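Local coordinates for peptidase M16 C-terminal domain-containing protein (Enterococcus faecalis, PDB 3D3Y) that is of unknown function but belongs to the M16 peptidase family and probably has the fold of these metallopeptidases, possibly without their activity, at residues F118-Q123 with A190-M195; L46-E51 with Q133-N138; N359-A364 with L386-W391. All blocks are in the same frame, centred on the assembly; numbering follows the deposited sequence.

Contact 1. Residues F118-Q123 with A190-M195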
loop_
_atom_site.group_PDB
_atom_site.type_symbol
_atom_site.label_atom_id
_atom_site.label_comp_id
_atom_site.label_asym_id
_atom_site.label_seq_id
_atom_site.Cartn_x
_atom_site.Cartn_y
_atom_site.Cartn_z
ATOM N N PHE A 118 -1.130 -9.055 -22.757
ATOM C CA PHE A 118 -0.461 -8.972 -24.047
ATOM C C PHE A 118 -1.329 -8.482 -25.202
ATOM O O PHE A 118 -0.824 -8.231 -26.295
ATOM C CB PHE A 118 0.150 -10.337 -24.359
ATOM C CG PHE A 118 1.194 -10.759 -23.361
ATOM C CD1 PHE A 118 2.512 -10.344 -23.511
ATOM C CD2 PHE A 118 0.855 -11.553 -22.263
ATOM C CE1 PHE A 118 3.483 -10.717 -22.584
ATOM C CE2 PHE A 118 1.819 -11.929 -21.328
ATOM C CZ PHE A 118 3.141 -11.493 -21.494
ATOM N N ALA A 119 -2.633 -8.360 -24.979
ATOM C CA ALA A 119 -3.508 -7.852 -26.034
ATOM C C ALA A 119 -4.383 -6.739 -25.489
ATOM O O ALA A 119 -5.604 -6.839 -25.523
ATOM C CB ALA A 119 -4.365 -8.989 -26.688
ATOM N N PRO A 120 -3.752 -5.660 -24.985
ATOM C CA PRO A 120 -4.549 -4.542 -24.496
ATOM C C PRO A 120 -5.198 -3.823 -25.672
ATOM O O PRO A 120 -4.863 -4.100 -26.835
ATOM C CB PRO A 120 -3.500 -3.650 -23.844
ATOM C CG PRO A 120 -2.264 -3.913 -24.629
ATOM C CD PRO A 120 -2.302 -5.393 -24.803
ATOM N N ASN A 121 -6.095 -2.900 -25.366
ATOM C CA ASN A 121 -6.890 -2.231 -26.377
ATOM C C ASN A 121 -6.105 -1.055 -26.981
ATOM O O ASN A 121 -6.442 0.115 -26.781
ATOM C CB ASN A 121 -8.222 -1.779 -25.765
ATOM C CG ASN A 121 -9.254 -1.405 -26.823
ATOM O OD1 ASN A 121 -9.023 -1.578 -28.025
ATOM N ND2 ASN A 121 -10.412 -0.882 -26.372
ATOM N N ILE A 122 -5.029 -1.395 -27.686
ATOM C CA ILE A 122 -4.167 -0.408 -28.322
ATOM C C ILE A 122 -4.260 -0.617 -29.814
ATOM O O ILE A 122 -4.197 -1.777 -30.286
ATOM C CB ILE A 122 -2.678 -0.557 -27.848
ATOM C CG1 ILE A 122 -2.573 -0.408 -26.307
ATOM C CG2 ILE A 122 -1.734 0.407 -28.644
ATOM C CD1 ILE A 122 -1.187 -0.599 -25.763
ATOM N N GLN A 123 -4.438 0.486 -30.554
ATOM C CA GLN A 123 -4.425 0.458 -32.016
ATOM C C GLN A 123 -3.390 1.410 -32.556
ATOM O O GLN A 123 -3.376 2.595 -32.196
ATOM C CB GLN A 123 -5.779 0.839 -32.619
ATOM C CG GLN A 123 -6.849 -0.220 -32.435
ATOM C CD GLN A 123 -7.512 -0.061 -31.111
ATOM O OE1 GLN A 123 -7.601 1.062 -30.595
ATOM N NE2 GLN A 123 -7.994 -1.166 -30.538
ATOM N N ALA A 190 2.838 3.928 -24.950
ATOM C CA ALA A 190 4.282 3.856 -24.819
ATOM C C ALA A 190 4.676 3.294 -23.448
ATOM O O ALA A 190 5.574 2.434 -23.348
ATOM C CB ALA A 190 4.937 5.231 -25.076
ATOM N N TYR A 191 4.015 3.773 -22.396
ATOM C CA TYR A 191 4.350 3.314 -21.054
ATOM C C TYR A 191 4.036 1.804 -20.904
ATOM O O TYR A 191 4.870 1.036 -20.384
ATOM C CB TYR A 191 3.705 4.160 -19.918
ATOM C CG TYR A 191 4.149 3.535 -18.624
ATOM C CD1 TYR A 191 5.516 3.586 -18.270
ATOM C CD2 TYR A 191 3.273 2.759 -17.845
ATOM C CE1 TYR A 191 5.990 2.925 -17.159
ATOM C CE2 TYR A 191 3.737 2.085 -16.696
ATOM C CZ TYR A 191 5.100 2.191 -16.369
ATOM O OH TYR A 191 5.613 1.553 -15.283
ATOM N N TYR A 192 2.852 1.379 -21.347
ATOM C CA TYR A 192 2.513 -0.053 -21.364
ATOM C C TYR A 192 3.688 -0.902 -21.890
ATOM O O TYR A 192 4.088 -1.907 -21.274
ATOM C CB TYR A 192 1.267 -0.319 -22.218
ATOM C CG TYR A 192 1.144 -1.775 -22.613
ATOM C CD1 TYR A 192 0.651 -2.730 -21.702
ATOM C CD2 TYR A 192 1.528 -2.199 -23.900
ATOM C CE1 TYR A 192 0.548 -4.090 -22.065
ATOM C CE2 TYR A 192 1.431 -3.532 -24.269
ATOM C CZ TYR A 192 0.927 -4.470 -23.347
ATOM O OH TYR A 192 0.863 -5.796 -23.723
ATOM N N GLN A 193 4.254 -0.492 -23.013
ATOM C CA GLN A 193 5.337 -1.263 -23.636
ATOM C C GLN A 193 6.574 -1.316 -22.759
ATOM O O GLN A 193 7.248 -2.339 -22.687
ATOM C CB GLN A 193 5.687 -0.677 -25.003
ATOM C CG GLN A 193 4.725 -1.167 -26.061
ATOM C CD GLN A 193 4.785 -0.342 -27.319
ATOM O OE1 GLN A 193 5.731 -0.462 -28.118
ATOM N NE2 GLN A 193 3.754 0.498 -27.524
ATOM N N LYS A 194 6.882 -0.197 -22.110
ATOM C CA LYS A 194 8.040 -0.117 -21.199
ATOM C C LYS A 194 7.836 -0.957 -19.915
ATOM O O LYS A 194 8.711 -1.726 -19.541
ATOM C CB LYS A 194 8.371 1.351 -20.863
ATOM C CG LYS A 194 9.541 1.505 -19.882
ATOM C CD LYS A 194 9.770 2.948 -19.384
ATOM C CE LYS A 194 11.229 3.141 -18.949
ATOM N NZ LYS A 194 12.192 3.171 -20.096
HETATM N N MSE A 195 6.665 -0.840 -19.274
HETATM C CA MSE A 195 6.346 -1.704 -18.138
HETATM C C MSE A 195 6.469 -3.191 -18.515
HETATM O O MSE A 195 7.125 -3.958 -17.812
HETATM C CB MSE A 195 4.967 -1.432 -17.567
HETATM C CG MSE A 195 4.723 -2.262 -16.283
HETATM SE SE MSE A 195 3.003 -1.947 -15.502
HETATM C CE MSE A 195 2.023 -3.148 -16.629
#

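Contact 2. Residues L46-E51 with Q133-N138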
loop_
_atom_site.group_PDB
_atom_site.type_symbol
_atom_site.label_atom_id
_atom_site.label_comp_id
_atom_site.label_asym_id
_atom_site.label_seq_id
_atom_site.Cartn_x
_atom_site.Cartn_y
_atom_site.Cartn_z
ATOM N N LEU A 46 -2.891 3.355 -16.319
ATOM C CA LEU A 46 -2.775 2.094 -17.034
ATOM C C LEU A 46 -3.583 0.972 -16.353
ATOM O O LEU A 46 -4.198 0.143 -17.020
ATOM C CB LEU A 46 -1.308 1.690 -17.140
ATOM C CG LEU A 46 -1.073 0.446 -17.996
ATOM C CD1 LEU A 46 -1.527 0.637 -19.485
ATOM C CD2 LEU A 46 0.412 0.084 -17.929
ATOM N N SER A 47 -3.546 0.914 -15.029
ATOM C CA SER A 47 -4.295 -0.122 -14.335
ATOM C C SER A 47 -5.793 0.002 -14.658
ATOM O O SER A 47 -6.488 -1.023 -14.793
ATOM C CB SER A 47 -4.020 -0.089 -12.817
ATOM O OG SER A 47 -4.700 0.976 -12.176
ATOM N N SER A 48 -6.308 1.231 -14.801
ATOM C CA SER A 48 -7.710 1.383 -15.201
ATOM C C SER A 48 -7.933 0.984 -16.661
ATOM O O SER A 48 -8.928 0.368 -16.983
ATOM C CB SER A 48 -8.190 2.814 -15.035
ATOM O OG SER A 48 -8.432 3.067 -13.671
ATOM N N LEU A 49 -6.978 1.298 -17.524
ATOM C CA LEU A 49 -7.139 1.027 -18.947
ATOM C C LEU A 49 -7.147 -0.466 -19.198
ATOM O O LEU A 49 -8.010 -0.961 -19.966
ATOM C CB LEU A 49 -6.046 1.714 -19.771
ATOM C CG LEU A 49 -6.037 3.252 -19.784
ATOM C CD1 LEU A 49 -4.730 3.821 -20.347
ATOM C CD2 LEU A 49 -7.224 3.833 -20.598
HETATM N N MSE A 50 -6.231 -1.188 -18.548
HETATM C CA MSE A 50 -6.087 -2.614 -18.838
HETATM C C MSE A 50 -7.203 -3.452 -18.216
HETATM O O MSE A 50 -7.459 -4.578 -18.652
HETATM C CB MSE A 50 -4.711 -3.104 -18.411
HETATM C CG MSE A 50 -3.619 -2.434 -19.271
HETATM SE SE MSE A 50 -1.885 -3.076 -18.703
HETATM C CE MSE A 50 -2.139 -4.998 -18.941
ATOM N N GLU A 51 -7.887 -2.886 -17.222
ATOM C CA GLU A 51 -8.977 -3.570 -16.523
ATOM C C GLU A 51 -10.325 -3.444 -17.247
ATOM O O GLU A 51 -11.134 -4.379 -17.225
ATOM C CB GLU A 51 -9.104 -2.955 -15.117
ATOM C CG GLU A 51 -10.168 -3.544 -14.243
ATOM C CD GLU A 51 -10.271 -2.786 -12.914
ATOM O OE1 GLU A 51 -10.691 -1.614 -12.936
ATOM O OE2 GLU A 51 -9.897 -3.346 -11.867
ATOM N N GLN A 133 -10.145 8.440 -22.924
ATOM C CA GLN A 133 -10.709 9.662 -22.369
ATOM C C GLN A 133 -11.619 9.388 -21.165
ATOM O O GLN A 133 -11.537 10.097 -20.153
ATOM C CB GLN A 133 -11.445 10.399 -23.474
ATOM C CG GLN A 133 -12.381 11.528 -23.070
ATOM C CD GLN A 133 -13.573 11.530 -24.002
ATOM O OE1 GLN A 133 -14.433 10.626 -23.925
ATOM N NE2 GLN A 133 -13.612 12.494 -24.928
ATOM N N ARG A 134 -12.473 8.365 -21.273
ATOM C CA ARG A 134 -13.320 7.940 -20.164
ATOM C C ARG A 134 -12.507 7.622 -18.908
ATOM O O ARG A 134 -12.842 8.111 -17.815
ATOM C CB ARG A 134 -14.170 6.732 -20.552
ATOM C CG ARG A 134 -14.953 6.111 -19.353
ATOM C CD ARG A 134 -16.088 5.161 -19.800
ATOM N NE ARG A 134 -15.747 4.358 -20.994
ATOM C CZ ARG A 134 -14.998 3.252 -20.998
ATOM N NH1 ARG A 134 -14.768 2.621 -22.148
ATOM N NH2 ARG A 134 -14.477 2.767 -19.872
ATOM N N GLU A 135 -11.455 6.810 -19.049
ATOM C CA GLU A 135 -10.653 6.404 -17.871
ATOM C C GLU A 135 -9.829 7.549 -17.283
ATOM O O GLU A 135 -9.627 7.625 -16.059
ATOM C CB GLU A 135 -9.730 5.218 -18.195
ATOM C CG GLU A 135 -10.462 3.885 -18.457
ATOM C CD GLU A 135 -11.548 3.611 -17.432
ATOM O OE1 GLU A 135 -11.319 3.845 -16.235
ATOM O OE2 GLU A 135 -12.658 3.193 -17.824
ATOM N N LYS A 136 -9.355 8.435 -18.156
ATOM C CA LYS A 136 -8.638 9.633 -17.719
ATOM C C LYS A 136 -9.577 10.533 -16.870
ATOM O O LYS A 136 -9.209 10.962 -15.768
ATOM C CB LYS A 136 -8.090 10.401 -18.913
ATOM C CG LYS A 136 -7.219 11.616 -18.502
ATOM C CD LYS A 136 -6.540 12.298 -19.708
ATOM C CE LYS A 136 -5.755 13.535 -19.249
ATOM N NZ LYS A 136 -5.030 14.199 -20.418
ATOM N N GLU A 137 -10.766 10.810 -17.404
ATOM C CA GLU A 137 -11.808 11.546 -16.690
ATOM C C GLU A 137 -12.172 10.861 -15.361
ATOM O O GLU A 137 -12.330 11.563 -14.360
ATOM C CB GLU A 137 -13.060 11.676 -17.565
ATOM C CG GLU A 137 -12.912 12.636 -18.737
ATOM C CD GLU A 137 -14.091 12.603 -19.723
ATOM O OE1 GLU A 137 -15.004 11.749 -19.593
ATOM O OE2 GLU A 137 -14.082 13.429 -20.654
ATOM N N ASN A 138 -12.293 9.520 -15.350
ATOM C CA ASN A 138 -12.597 8.760 -14.119
ATOM C C ASN A 138 -11.504 8.906 -13.073
ATOM O O ASN A 138 -11.797 9.121 -11.902
ATOM C CB ASN A 138 -12.802 7.251 -14.367
ATOM C CG ASN A 138 -14.104 6.943 -15.102
ATOM O OD1 ASN A 138 -14.918 7.832 -15.315
ATOM N ND2 ASN A 138 -14.281 5.686 -15.512
HETATM O O HOH W 1 -9.524 5.461 -14.300
#

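Contact 3. Residues N359-A364 with L386-W391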
loop_
_atom_site.group_PDB
_atom_site.type_symbol
_atom_site.label_atom_id
_atom_site.label_comp_id
_atom_site.label_asym_id
_atom_site.label_seq_id
_atom_site.Cartn_x
_atom_site.Cartn_y
_atom_site.Cartn_z
ATOM N N ASN A 359 -4.900 -9.531 18.302
ATOM C CA ASN A 359 -6.222 -9.808 17.731
ATOM C C ASN A 359 -6.279 -9.476 16.231
ATOM O O ASN A 359 -6.826 -10.248 15.427
ATOM C CB ASN A 359 -7.338 -9.051 18.484
ATOM C CG ASN A 359 -7.603 -9.614 19.902
ATOM O OD1 ASN A 359 -7.239 -10.754 20.232
ATOM N ND2 ASN A 359 -8.248 -8.793 20.749
ATOM N N GLN A 360 -5.723 -8.325 15.865
ATOM C CA GLN A 360 -5.715 -7.904 14.465
ATOM C C GLN A 360 -4.903 -8.842 13.576
ATOM O O GLN A 360 -5.394 -9.293 12.558
ATOM C CB GLN A 360 -5.287 -6.440 14.330
ATOM C CG GLN A 360 -6.321 -5.538 14.965
ATOM C CD GLN A 360 -5.994 -4.054 14.922
ATOM O OE1 GLN A 360 -4.907 -3.635 14.488
ATOM N NE2 GLN A 360 -6.949 -3.241 15.396
ATOM N N TYR A 361 -3.682 -9.166 13.982
ATOM C CA TYR A 361 -2.865 -10.126 13.265
ATOM C C TYR A 361 -3.574 -11.469 13.090
ATOM O O TYR A 361 -3.666 -11.984 11.972
ATOM C CB TYR A 361 -1.557 -10.342 14.027
ATOM C CG TYR A 361 -0.570 -11.277 13.376
ATOM C CD1 TYR A 361 0.316 -10.826 12.393
ATOM C CD2 TYR A 361 -0.480 -12.602 13.784
ATOM C CE1 TYR A 361 1.249 -11.699 11.826
ATOM C CE2 TYR A 361 0.431 -13.456 13.246
ATOM C CZ TYR A 361 1.294 -13.011 12.266
ATOM O OH TYR A 361 2.184 -13.917 11.734
ATOM N N ILE A 362 -4.059 -12.045 14.192
ATOM C CA ILE A 362 -4.725 -13.349 14.143
ATOM C C ILE A 362 -5.893 -13.352 13.162
ATOM O O ILE A 362 -6.039 -14.276 12.347
ATOM C CB ILE A 362 -5.163 -13.816 15.552
ATOM C CG1 ILE A 362 -3.912 -14.195 16.380
ATOM C CG2 ILE A 362 -6.169 -14.986 15.470
ATOM C CD1 ILE A 362 -4.163 -14.441 17.856
ATOM N N LEU A 363 -6.703 -12.305 13.220
ATOM C CA LEU A 363 -7.835 -12.142 12.306
ATOM C C LEU A 363 -7.430 -12.384 10.842
ATOM O O LEU A 363 -8.123 -13.093 10.106
ATOM C CB LEU A 363 -8.420 -10.730 12.446
ATOM C CG LEU A 363 -9.942 -10.632 12.523
ATOM C CD1 LEU A 363 -10.369 -10.453 13.991
ATOM C CD2 LEU A 363 -10.493 -9.495 11.655
ATOM N N ALA A 364 -6.302 -11.804 10.433
ATOM C CA ALA A 364 -5.850 -11.894 9.041
ATOM C C ALA A 364 -5.188 -13.228 8.663
ATOM O O ALA A 364 -4.925 -13.491 7.477
ATOM C CB ALA A 364 -4.967 -10.723 8.704
ATOM N N LEU A 386 8.743 -14.883 9.809
ATOM C CA LEU A 386 8.308 -15.250 11.157
ATOM C C LEU A 386 7.021 -16.066 11.086
ATOM O O LEU A 386 6.114 -15.725 10.340
ATOM C CB LEU A 386 8.147 -13.992 12.023
ATOM C CG LEU A 386 9.188 -13.693 13.111
ATOM C CD1 LEU A 386 10.598 -14.203 12.824
ATOM C CD2 LEU A 386 9.266 -12.254 13.510
ATOM N N THR A 387 6.957 -17.157 11.835
ATOM C CA THR A 387 5.730 -17.929 11.898
ATOM C C THR A 387 4.732 -17.124 12.718
ATOM O O THR A 387 5.101 -16.159 13.401
ATOM C CB THR A 387 5.922 -19.316 12.527
ATOM O OG1 THR A 387 6.195 -19.184 13.936
ATOM C CG2 THR A 387 7.043 -20.071 11.842
ATOM N N ALA A 388 3.469 -17.512 12.640
ATOM C CA ALA A 388 2.435 -16.831 13.412
ATOM C C ALA A 388 2.733 -16.959 14.907
ATOM O O ALA A 388 2.620 -15.983 15.632
ATOM C CB ALA A 388 1.053 -17.384 13.072
ATOM N N GLU A 389 3.125 -18.152 15.348
ATOM C CA GLU A 389 3.556 -18.376 16.735
ATOM C C GLU A 389 4.693 -17.426 17.188
ATOM O O GLU A 389 4.626 -16.869 18.281
ATOM C CB GLU A 389 3.936 -19.850 16.970
ATOM C CG GLU A 389 4.513 -20.119 18.360
ATOM C CD GLU A 389 4.595 -21.605 18.750
ATOM O OE1 GLU A 389 4.446 -22.496 17.874
ATOM O OE2 GLU A 389 4.817 -21.881 19.959
ATOM N N GLU A 390 5.720 -17.241 16.361
ATOM C CA GLU A 390 6.823 -16.362 16.738
ATOM C C GLU A 390 6.441 -14.878 16.697
ATOM O O GLU A 390 6.895 -14.081 17.523
ATOM C CB GLU A 390 8.056 -16.612 15.866
ATOM C CG GLU A 390 9.231 -15.611 16.142
ATOM C CD GLU A 390 9.934 -15.817 17.509
ATOM O OE1 GLU A 390 9.666 -16.842 18.167
ATOM O OE2 GLU A 390 10.776 -14.968 17.915
ATOM N N TRP A 391 5.596 -14.512 15.743
ATOM C CA TRP A 391 5.100 -13.132 15.652
ATOM C C TRP A 391 4.416 -12.765 16.970
ATOM O O TRP A 391 4.739 -11.748 17.601
ATOM C CB TRP A 391 4.142 -12.985 14.452
ATOM C CG TRP A 391 3.823 -11.562 14.138
ATOM C CD1 TRP A 391 4.424 -10.767 13.194
ATOM C CD2 TRP A 391 2.843 -10.741 14.793
ATOM N NE1 TRP A 391 3.869 -9.500 13.219
ATOM C CE2 TRP A 391 2.901 -9.454 14.189
ATOM C CE3 TRP A 391 1.914 -10.975 15.812
ATOM C CZ2 TRP A 391 2.053 -8.404 14.564
ATOM C CZ3 TRP A 391 1.069 -9.914 16.201
ATOM C CH2 TRP A 391 1.147 -8.648 15.576
HETATM O O HOH W 2 4.205 -13.103 10.236
#

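Contact 1. Residues F118-Q123 with A190-M195
The end of helix 105-118 and the loop that leads from it into the short strand 122-123 are packed against helix 185-198 through one aromatic residue, Tyr192, which meets Phe118, Pro120 and Ile122. Tyr192 CG stands anti to the backbone N (chi1 162°), and the ring leaves the helix to reach the connection. Pro120 lies over one face of that ring: CG sits 3.8 Å from the centroid of the Tyr192 ring, 22° off the ring normal, a CH-pi contact displaced toward the phenol rim, where Pro120 CG is 3.5 Å from Tyr192 CZ. The two side chains cross at about a right angle, and Pro120 touches with CG and CD; Pro120 CD comes within 3.4 Å of Tyr192 OH. The hydroxyl also lies 3.5 Å from Phe118 CA and is hydrogen-bonded to the carbonyl O of Ile117, in the last turn of helix 105-118. This bond fixes the outer end of the ring, while the proline holds its face. Nearer the root of the tyrosine, Ile122 brings the tip of its long branch, CD1, to 3.7 Å from Tyr192 CD2. Beyond the interface the loop is braced internally: Gln123 NE2 donates to Asn121 OD1 (2.7 Å), and Asn121 ND2 is bonded to Asn53 OD1. Asn121 centres an inverse gamma turn, part of a helix-to-strand connection packed on helix 185-198 in a domain probably of the M16 alpha/beta fold.

Contact 2. Residues L46-E51 with Q133-N138
Ser48 and Glu135 face each other where helix 40-52 runs close to helix 129-148, their CA atoms 6.4 Å apart. The polar link between them is a water. Ser48 OG donates to it at 2.7 Å, and the water in turn donates to the carbonyl O of Glu135 at 2.8 Å and to the carboxylate oxygen Glu135 OE1 at 3.1 Å. One solvent molecule thus ties a serine to both the backbone and the side chain of a single glutamate. By van der Waals contact, Glu135 OE1 also rests 3.5 Å from Ser48 CB. The apolar part is carried by Leu49, whose CD2 packs 3.7 Å from Glu135 CB, the two side chains running alongside with reversed sense. A bend in the glutamate chain (chi2 -45°) lets its methylene carbons serve the leucine while the carboxylate turns toward helix 40-52. The ionic element lies within helix 129-148: Arg134 NH2 forms a salt bridge of 2.8 Å with Glu135 OE2 and also bonds Thr52 OG1, so the two carboxylate oxygens are held separately, one by arginine and one by water. In active M16 peptidases the zinc lies between a helix bearing the HXXEH motif and a later helix that supplies a glutamate; this pair probably corresponds to that site, but helix 40-52 carries no histidine, and a water, not a metal, joins Ser48 to Glu135.

Contact 3. Residues N359-A364 with L386-W391
With CG anti to the backbone N in both Tyr361 (chi1 -178°) and Trp391 (chi1 -168°), both rings are carried away from their backbone N atoms into the space between the helices and overlap head to tail in an offset stack. The planes are 3° apart, and the phenol centroid is 3.8 Å from that of the six-membered indole ring. Trp391 CD2 lies over the centre of the tyrosine ring, Tyr361 CD1 is 3.4 Å from Trp391 CE2, and Trp391 CB and CG lie near the hydroxyl end. Tyr361 CB lies over the six-membered ring, near CZ3 and CH2, as a CH-pi contact. At the far end of the tyrosine, Ala388 CA meets the ring at its edge, in plane, 3.4 Å from Tyr361 OH. A water in the same plane lies 2.6 Å from Tyr361 OH and donates to Leu386 O (3.2 Å). Thr387 is the N-cap of helix 388-397, its OG1 accepting from Glu390 N at 3.1 Å. Lys374, in helix 368-380, makes a cation-pi contact with Tyr361, and Phe273, in helix 272-284, meets Trp391 edge-to-face. The stack thus joins helix 347-364 to the first turn of helix 388-397, at the surface among these two further helices.

Overall arrangement
After strands 4-7, 12-18 and 24-34 the chain forms helix 40-52, then passes through strands 74-82 and 85-95 and helix 105-118 to residues 118-123. Helix 129-148 then returns to 46-51, closing contact 2, and helix 185-198 later returns to 118-123, closing contact 1. The two loops therefore cross, and the contacts touch: Tyr192 CD1 packs against the selenium of Met50, and Tyr191 and Met195 against Leu46. Together they tie helices 40-52, 129-148 and 185-198 to the 118-123 turn. Contact 3 follows in series, closing a short loop that contains helix 368-380 in the C-terminal half; its centre lies about 37 Å from that of contact 2, across the chain's centre.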